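Local coordinates for protein probable zinc protease PqqL (PDB 6OFT) that probably acts as a periplasmic zinc-dependent endopeptidase of the M16 family, represented here by its first half, at residues I73-S78 and L110-A115; N288-E293 and L342-Q347; L320-N325 and Q422-N427. One frame throughout, in Å; residues are numbered along the deposited sequence.

Overall arrangement
Along the chain, contact 1 closes before contacts 2 and 3 begin, and it stands apart in space: its centre lies 54 Å from that of contact 2 and 49 Å from that of contact 3, on the opposite side of the chain's centre. It packs helices 71-77 and 107-122 beside the six-stranded sheet of the part of the chain carrying the predicted zinc ligands. The other two alternate in sequence and adjoin, centres 11 Å apart, around the five-stranded sheet that includes strand 317-326. Asp-346 OD2 and Arg-425 NH2 join them by a salt bridge of 2.8 Å, while Leu-342 packs on Phe-322. The three contacts together illustrate how two sheet-and-helix units build half of an M16 protease.

Contact 1 of 3, residues I73-S78 and L110-A115; sequences IETFES and LQQVMA
Thr-75 and Gln-112 meet through a methyl group laid on a flat amide. CG2 of Thr-75 sits over the face of the carboxamide, 3.6 Å from Gln-112 CD and almost as near to CG and OE1, while the two side chains cross at about a right angle. The hydroxyl takes no part: OG1 is turned back beside its own backbone N (chi1 -58°) and bonds to Lys-71 O, which leaves CG2 to face the other helix. Gln-112 supplies the flat surface by bending at chi2 (67°). With an alanine in place of Gln-112, the Thr-75 methyl would probably be left facing a gap, and Trp-67 and Met-79, which the glutamine also touches, would lose part of their cover.

The second meeting is purely apolar. Val-113 CG2 comes to the edge of the Phe-76 ring, near its plane, 4.0 Å from CE1. No hydrogen bond spans the pair of segments; another local bond runs from Ser-78 OG to Thr-75 O (2.7 Å).

The side chain of Phe-76 lies about 12 Å from that of Glu-57, the predicted proton acceptor of the HXXEH zinc motif. Phe-76 and Val-113 both rest on Val-100 of strand 96-103, and Val-113 reaches Leu-34 of strand 31-38 as well. Helices 71-77 and 107-122 thus pack against each other beside this sheet.

Contact 2 of 3, residues N288-E293 and L342-Q347; sequences NQRLQE and LATIDQ
Arg-290 extends its guanidinium group past Ile-345, with NH1 3.6 Å from CG1, the two side chains sliding by each other in opposite directions. The same nitrogen lies 3.8 Å from CG2 of Thr-344, so one tip of the arginine touches two neighbouring residues of the facing helix. Both carbons meet the guanidinium plane obliquely. The arginine chain leaves its helix extended (chi1 -153°, chi2 178°) and then bends at chi3 (-83°), which brings the charged group against the facing helix. The nearest CA atoms of the two segments, those of Arg-290 and Ile-345, are 10.0 Å apart.

No direct hydrogen bond crosses the contact, but a water does the joining. It accepts a bond from Arg-290 NH1 at 2.8 Å and donates a weak one to the backbone oxygen of Thr-344. The threonine hydroxyl is engaged within its own helix, with Ala-340 O, and its methyl is left to face the arginine.

The other end of the guanidinium is anchored more firmly: NH2 makes a salt bridge with Glu-354 and a hydrogen bond with Gly-349 O. Being buried, the positive charge is thus probably compensated largely by Glu-354, while the Gly-349 carbonyl and the water accept further N-H groups. Phe-350 packs on both Arg-290 and Ile-345.

Such an arginine, linking helix 271-296 to the end of helix 331-348 and to helix 352-371, is a piece of interhelical packing. Helices 271-296 and 331-348 lie on one face of the mixed five-stranded sheet, in the part of the chain assigned to the M16 inactive domain, giving the layered alpha/beta architecture of the family, away from the predicted zinc site.

Contact 3 of 3, residues L320-N325 and Q422-N427; sequences LFFRVN and QQLRKN
Leu-424 and Phe-322 approach each other from opposite directions, the leucine from helix 414-425 and the phenylalanine from strand 317-326. One methyl does the touching: Leu-424 CD2 arrives at the edge of the ring, near its plane, 3.8 Å from Phe-322 CZ and 3.9 Å from CE1. The leucine is set for this by its first torsion, with CG anti to the backbone N (chi1 174°), which places CD2 against the Phe-322 ring. The same CD2 also meets CD2 of Leu-320, methyl to methyl at 4.2 Å. Two residues apart on the strand, Leu-320 and Phe-322 both point toward the helix and share this single leucine methyl.

Two other aromatic rings meet that of Phe-322: Phe-287 with planes at about 55°, and Trp-421, one turn earlier on the leucine's helix, at about 70°. Trp-280 touches both Leu-320 and Leu-424.

Across these segments there is neither a hydrogen bond nor a salt bridge. Helix and sheet are held here by buried apolar surface, so the fit depends on shape and on the exclusion of water rather than on directional bonds.

Contact 1 of 3, residues I73-S78 and L110-A115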
# COMPACT_ATOMS: atom_id res chain seq x y z
N ILE A 73 1.52 27.88 6.53
CA ILE A 73 0.45 27.42 7.42
C ILE A 73 -0.56 28.54 7.68
O ILE A 73 -1.77 28.28 7.64
CB ILE A 73 1.04 26.79 8.71
CG1 ILE A 73 1.80 25.45 8.39
CG2 ILE A 73 0.00 26.63 9.83
CD1 ILE A 73 0.95 24.22 7.84
N GLU A 74 -0.08 29.77 7.89
CA GLU A 74 -0.92 30.96 8.10
C GLU A 74 -1.74 31.27 6.85
O GLU A 74 -2.88 31.72 6.98
CB GLU A 74 -0.08 32.19 8.51
CG GLU A 74 0.51 32.10 9.92
CD GLU A 74 1.54 33.15 10.32
OE1 GLU A 74 1.61 34.21 9.65
OE2 GLU A 74 2.27 32.92 11.31
N THR A 75 -1.17 31.02 5.65
CA THR A 75 -1.90 31.24 4.39
C THR A 75 -3.03 30.21 4.27
O THR A 75 -4.16 30.58 3.94
CB THR A 75 -0.95 31.27 3.19
OG1 THR A 75 0.03 32.28 3.38
CG2 THR A 75 -1.68 31.53 1.87
N PHE A 76 -2.73 28.93 4.55
CA PHE A 76 -3.76 27.87 4.50
C PHE A 76 -4.87 28.18 5.51
O PHE A 76 -6.03 28.11 5.16
CB PHE A 76 -3.16 26.48 4.75
CG PHE A 76 -2.50 25.82 3.56
CD1 PHE A 76 -3.21 25.61 2.39
CD2 PHE A 76 -1.19 25.37 3.64
CE1 PHE A 76 -2.61 24.97 1.29
CE2 PHE A 76 -0.59 24.74 2.54
CZ PHE A 76 -1.31 24.53 1.39
N GLU A 77 -4.49 28.54 6.75
CA GLU A 77 -5.42 28.90 7.83
C GLU A 77 -6.38 30.05 7.45
O GLU A 77 -7.56 29.99 7.78
CB GLU A 77 -4.68 29.17 9.15
CG GLU A 77 -4.25 27.91 9.89
CD GLU A 77 -5.31 27.14 10.68
OE1 GLU A 77 -6.33 27.73 11.07
OE2 GLU A 77 -5.09 25.93 10.92
N SER A 78 -5.89 31.06 6.69
CA SER A 78 -6.68 32.22 6.21
C SER A 78 -7.75 31.82 5.16
O SER A 78 -8.63 32.61 4.84
CB SER A 78 -5.78 33.32 5.66
OG SER A 78 -5.30 33.00 4.36
N LEU A 110 -8.25 28.59 -4.90
CA LEU A 110 -7.68 27.53 -5.74
C LEU A 110 -6.32 27.98 -6.26
O LEU A 110 -5.36 27.22 -6.21
CB LEU A 110 -8.60 27.23 -6.94
CG LEU A 110 -9.75 26.27 -6.76
CD1 LEU A 110 -10.52 26.14 -8.07
CD2 LEU A 110 -9.26 24.87 -6.32
N GLN A 111 -6.25 29.25 -6.74
CA GLN A 111 -5.06 29.90 -7.27
C GLN A 111 -3.96 30.04 -6.20
O GLN A 111 -2.78 29.76 -6.48
CB GLN A 111 -5.44 31.25 -7.90
CG GLN A 111 -4.27 32.09 -8.46
CD GLN A 111 -3.28 31.31 -9.30
OE1 GLN A 111 -3.64 30.56 -10.24
NE2 GLN A 111 -2.00 31.48 -8.97
N GLN A 112 -4.34 30.47 -4.99
CA GLN A 112 -3.45 30.60 -3.88
C GLN A 112 -2.82 29.25 -3.52
O GLN A 112 -1.60 29.19 -3.33
CB GLN A 112 -4.20 31.23 -2.68
CG GLN A 112 -3.35 31.37 -1.43
CD GLN A 112 -2.23 32.36 -1.58
OE1 GLN A 112 -2.35 33.51 -1.17
NE2 GLN A 112 -1.11 31.93 -2.16
N VAL A 113 -3.64 28.15 -3.47
CA VAL A 113 -3.16 26.80 -3.16
C VAL A 113 -2.14 26.34 -4.25
O VAL A 113 -1.08 25.80 -3.92
CB VAL A 113 -4.35 25.79 -2.96
CG1 VAL A 113 -3.87 24.34 -2.96
CG2 VAL A 113 -5.12 26.08 -1.68
N MET A 114 -2.44 26.63 -5.52
CA MET A 114 -1.56 26.29 -6.65
C MET A 114 -0.21 27.03 -6.56
O MET A 114 0.81 26.46 -6.93
CB MET A 114 -2.25 26.64 -7.98
CG MET A 114 -3.37 25.68 -8.37
SD MET A 114 -2.93 23.92 -8.35
CE MET A 114 -1.67 23.85 -9.62
N ALA A 115 -0.23 28.28 -6.07
CA ALA A 115 0.97 29.11 -5.89
C ALA A 115 1.88 28.49 -4.82
O ALA A 115 3.10 28.46 -5.01
CB ALA A 115 0.59 30.52 -5.52

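Contact 2 of 3, residues N288-E293 and L342-Q347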
# COMPACT_ATOMS: atom_id res chain seq x y z
N ASN A 288 -10.56 -17.80 2.18
CA ASN A 288 -11.41 -16.99 3.06
C ASN A 288 -12.83 -17.52 3.09
O ASN A 288 -13.40 -17.67 4.17
CB ASN A 288 -11.39 -15.51 2.62
CG ASN A 288 -10.08 -14.84 2.91
OD1 ASN A 288 -9.28 -15.37 3.67
ND2 ASN A 288 -9.82 -13.67 2.32
N GLN A 289 -13.39 -17.79 1.89
CA GLN A 289 -14.74 -18.32 1.67
C GLN A 289 -14.89 -19.65 2.42
O GLN A 289 -15.76 -19.75 3.28
CB GLN A 289 -15.01 -18.47 0.15
CG GLN A 289 -16.36 -19.10 -0.22
CD GLN A 289 -16.69 -18.94 -1.69
OE1 GLN A 289 -16.51 -19.85 -2.50
NE2 GLN A 289 -17.20 -17.77 -2.07
N ARG A 290 -13.99 -20.63 2.17
CA ARG A 290 -14.04 -21.94 2.83
C ARG A 290 -13.97 -21.84 4.34
O ARG A 290 -14.82 -22.43 5.00
CB ARG A 290 -12.99 -22.92 2.29
CG ARG A 290 -13.47 -24.35 2.47
CD ARG A 290 -12.51 -25.36 1.92
NE ARG A 290 -12.68 -25.54 0.48
CZ ARG A 290 -11.91 -26.33 -0.25
NH1 ARG A 290 -10.93 -27.02 0.32
NH2 ARG A 290 -12.11 -26.44 -1.55
N LEU A 291 -13.02 -21.06 4.89
CA LEU A 291 -12.89 -20.88 6.34
C LEU A 291 -14.16 -20.28 6.97
O LEU A 291 -14.62 -20.78 8.00
CB LEU A 291 -11.65 -20.03 6.70
CG LEU A 291 -11.30 -19.94 8.20
CD1 LEU A 291 -10.91 -21.30 8.78
CD2 LEU A 291 -10.18 -18.95 8.42
N GLN A 292 -14.74 -19.23 6.33
CA GLN A 292 -15.96 -18.58 6.80
C GLN A 292 -17.18 -19.49 6.74
O GLN A 292 -18.04 -19.39 7.60
CB GLN A 292 -16.23 -17.26 6.05
CG GLN A 292 -15.36 -16.09 6.52
CD GLN A 292 -15.50 -15.80 8.00
OE1 GLN A 292 -14.55 -15.97 8.78
NE2 GLN A 292 -16.68 -15.35 8.42
N GLU A 293 -17.23 -20.39 5.73
CA GLU A 293 -18.32 -21.36 5.54
C GLU A 293 -18.25 -22.41 6.65
O GLU A 293 -19.30 -22.79 7.18
CB GLU A 293 -18.20 -22.04 4.16
CG GLU A 293 -18.58 -21.19 2.96
CD GLU A 293 -18.15 -21.72 1.60
OE1 GLU A 293 -17.14 -22.47 1.52
OE2 GLU A 293 -18.82 -21.38 0.60
N LEU A 342 -5.16 -26.09 4.75
CA LEU A 342 -4.09 -26.04 3.74
C LEU A 342 -3.88 -27.41 3.09
O LEU A 342 -3.72 -27.49 1.88
CB LEU A 342 -2.77 -25.49 4.33
CG LEU A 342 -2.73 -24.02 4.79
CD1 LEU A 342 -1.47 -23.76 5.58
CD2 LEU A 342 -2.82 -23.04 3.61
N ALA A 343 -3.91 -28.49 3.89
CA ALA A 343 -3.76 -29.86 3.41
C ALA A 343 -4.98 -30.32 2.58
O ALA A 343 -4.80 -31.05 1.61
CB ALA A 343 -3.53 -30.81 4.58
N THR A 344 -6.21 -29.89 2.96
CA THR A 344 -7.44 -30.22 2.22
C THR A 344 -7.37 -29.66 0.77
O THR A 344 -7.70 -30.37 -0.18
CB THR A 344 -8.69 -29.75 3.02
OG1 THR A 344 -8.68 -30.40 4.29
CG2 THR A 344 -10.00 -30.09 2.31
N ILE A 345 -6.90 -28.40 0.63
CA ILE A 345 -6.71 -27.72 -0.67
C ILE A 345 -5.58 -28.42 -1.44
O ILE A 345 -5.67 -28.57 -2.67
CB ILE A 345 -6.47 -26.20 -0.51
CG1 ILE A 345 -7.61 -25.53 0.30
CG2 ILE A 345 -6.32 -25.52 -1.89
CD1 ILE A 345 -7.24 -24.14 0.92
N ASP A 346 -4.50 -28.86 -0.73
CA ASP A 346 -3.39 -29.58 -1.36
C ASP A 346 -3.90 -30.85 -2.07
O ASP A 346 -3.49 -31.15 -3.18
CB ASP A 346 -2.33 -30.01 -0.33
CG ASP A 346 -1.40 -28.95 0.20
OD1 ASP A 346 -1.31 -27.87 -0.42
OD2 ASP A 346 -0.74 -29.21 1.23
N GLN A 347 -4.80 -31.58 -1.39
CA GLN A 347 -5.34 -32.84 -1.85
C GLN A 347 -6.49 -32.74 -2.87
O GLN A 347 -6.54 -33.56 -3.78
CB GLN A 347 -5.76 -33.70 -0.65
CG GLN A 347 -4.56 -34.30 0.12
CD GLN A 347 -4.92 -34.91 1.47
OE1 GLN A 347 -6.03 -35.41 1.69
NE2 GLN A 347 -3.98 -34.90 2.40
O HOH W 1 -9.92 -29.17 -1.11

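Contact 3 of 3, residues L320-N325 and Q422-N427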
# COMPACT_ATOMS: atom_id res chain seq x y z
N LEU A 320 2.00 -13.45 0.46
CA LEU A 320 0.69 -14.06 0.57
C LEU A 320 0.71 -14.83 1.88
O LEU A 320 1.54 -15.73 2.05
CB LEU A 320 0.43 -15.01 -0.61
CG LEU A 320 -0.55 -14.56 -1.68
CD1 LEU A 320 0.05 -13.49 -2.55
CD2 LEU A 320 -0.90 -15.73 -2.57
N PHE A 321 -0.16 -14.45 2.83
CA PHE A 321 -0.23 -15.17 4.11
C PHE A 321 -1.60 -15.81 4.38
O PHE A 321 -2.63 -15.32 3.91
CB PHE A 321 0.20 -14.30 5.29
CG PHE A 321 -0.64 -13.09 5.61
CD1 PHE A 321 -1.69 -13.18 6.52
CD2 PHE A 321 -0.35 -11.85 5.05
CE1 PHE A 321 -2.47 -12.06 6.82
CE2 PHE A 321 -1.12 -10.72 5.38
CZ PHE A 321 -2.16 -10.84 6.28
N PHE A 322 -1.60 -16.87 5.19
CA PHE A 322 -2.80 -17.60 5.59
C PHE A 322 -2.81 -17.64 7.10
O PHE A 322 -1.91 -18.21 7.71
CB PHE A 322 -2.82 -19.01 4.97
CG PHE A 322 -2.72 -19.00 3.46
CD1 PHE A 322 -1.48 -19.10 2.83
CD2 PHE A 322 -3.85 -18.88 2.67
CE1 PHE A 322 -1.37 -19.06 1.44
CE2 PHE A 322 -3.75 -18.84 1.27
CZ PHE A 322 -2.51 -18.93 0.67
N ARG A 323 -3.79 -16.96 7.71
CA ARG A 323 -3.89 -16.82 9.15
C ARG A 323 -5.16 -17.41 9.75
O ARG A 323 -6.23 -17.31 9.16
CB ARG A 323 -3.75 -15.33 9.52
CG ARG A 323 -3.82 -15.04 11.03
CD ARG A 323 -3.72 -13.55 11.33
NE ARG A 323 -2.43 -12.99 10.92
CZ ARG A 323 -1.30 -13.12 11.61
NH1 ARG A 323 -1.29 -13.82 12.74
NH2 ARG A 323 -0.18 -12.57 11.17
N VAL A 324 -5.02 -18.02 10.95
CA VAL A 324 -6.13 -18.54 11.75
C VAL A 324 -5.98 -17.91 13.14
O VAL A 324 -4.93 -18.06 13.78
CB VAL A 324 -6.25 -20.09 11.79
CG1 VAL A 324 -7.21 -20.53 12.89
CG2 VAL A 324 -6.70 -20.66 10.44
N ASN A 325 -7.02 -17.19 13.60
CA ASN A 325 -7.05 -16.56 14.92
C ASN A 325 -7.52 -17.55 15.97
O ASN A 325 -8.53 -18.24 15.78
CB ASN A 325 -7.90 -15.29 14.90
CG ASN A 325 -7.48 -14.30 13.83
OD1 ASN A 325 -8.30 -13.84 13.03
ND2 ASN A 325 -6.19 -13.97 13.77
N GLN A 422 -0.25 -25.48 -6.21
CA GLN A 422 0.89 -26.39 -6.08
C GLN A 422 2.22 -25.64 -6.16
O GLN A 422 3.15 -25.97 -5.41
CB GLN A 422 0.82 -27.53 -7.10
CG GLN A 422 1.60 -28.76 -6.64
CD GLN A 422 1.91 -29.71 -7.76
OE1 GLN A 422 2.96 -29.62 -8.39
NE2 GLN A 422 1.01 -30.64 -8.03
N GLN A 423 2.31 -24.62 -7.02
CA GLN A 423 3.52 -23.78 -7.15
C GLN A 423 3.79 -22.97 -5.87
O GLN A 423 4.94 -22.93 -5.41
CB GLN A 423 3.42 -22.86 -8.36
CG GLN A 423 3.62 -23.59 -9.68
CD GLN A 423 3.17 -22.77 -10.87
OE1 GLN A 423 2.43 -21.79 -10.74
NE2 GLN A 423 3.61 -23.17 -12.06
N LEU A 424 2.74 -22.39 -5.32
CA LEU A 424 2.82 -21.58 -4.08
C LEU A 424 3.26 -22.48 -2.93
O LEU A 424 4.10 -22.09 -2.20
CB LEU A 424 1.47 -20.96 -3.76
CG LEU A 424 1.38 -20.22 -2.43
CD1 LEU A 424 2.25 -18.98 -2.43
CD2 LEU A 424 -0.04 -19.84 -2.10
N ARG A 425 2.74 -23.68 -2.86
CA ARG A 425 3.04 -24.61 -1.76
C ARG A 425 4.47 -25.18 -1.86
O ARG A 425 4.95 -25.68 -0.88
CB ARG A 425 1.95 -25.68 -1.67
CG ARG A 425 0.58 -25.15 -1.29
CD ARG A 425 0.51 -24.78 0.17
NE ARG A 425 0.26 -25.95 0.98
CZ ARG A 425 0.51 -26.04 2.27
NH1 ARG A 425 1.02 -25.03 2.93
NH2 ARG A 425 0.24 -27.15 2.89
N LYS A 426 5.12 -25.12 -3.01
CA LYS A 426 6.51 -25.60 -3.16
C LYS A 426 7.47 -24.41 -2.95
O LYS A 426 8.65 -24.61 -3.02
CB LYS A 426 6.71 -26.13 -4.57
CG LYS A 426 6.10 -27.48 -4.89
CD LYS A 426 5.99 -28.45 -3.74
CE LYS A 426 5.56 -29.84 -4.18
NZ LYS A 426 6.53 -30.88 -3.79
N ASN A 427 6.95 -23.21 -2.73
CA ASN A 427 7.79 -22.00 -2.57
C ASN A 427 8.59 -22.09 -1.26
O ASN A 427 8.00 -22.14 -0.21
CB ASN A 427 6.94 -20.74 -2.77
CG ASN A 427 7.65 -19.43 -2.61
OD1 ASN A 427 8.79 -19.37 -2.24
ND2 ASN A 427 6.93 -18.35 -2.88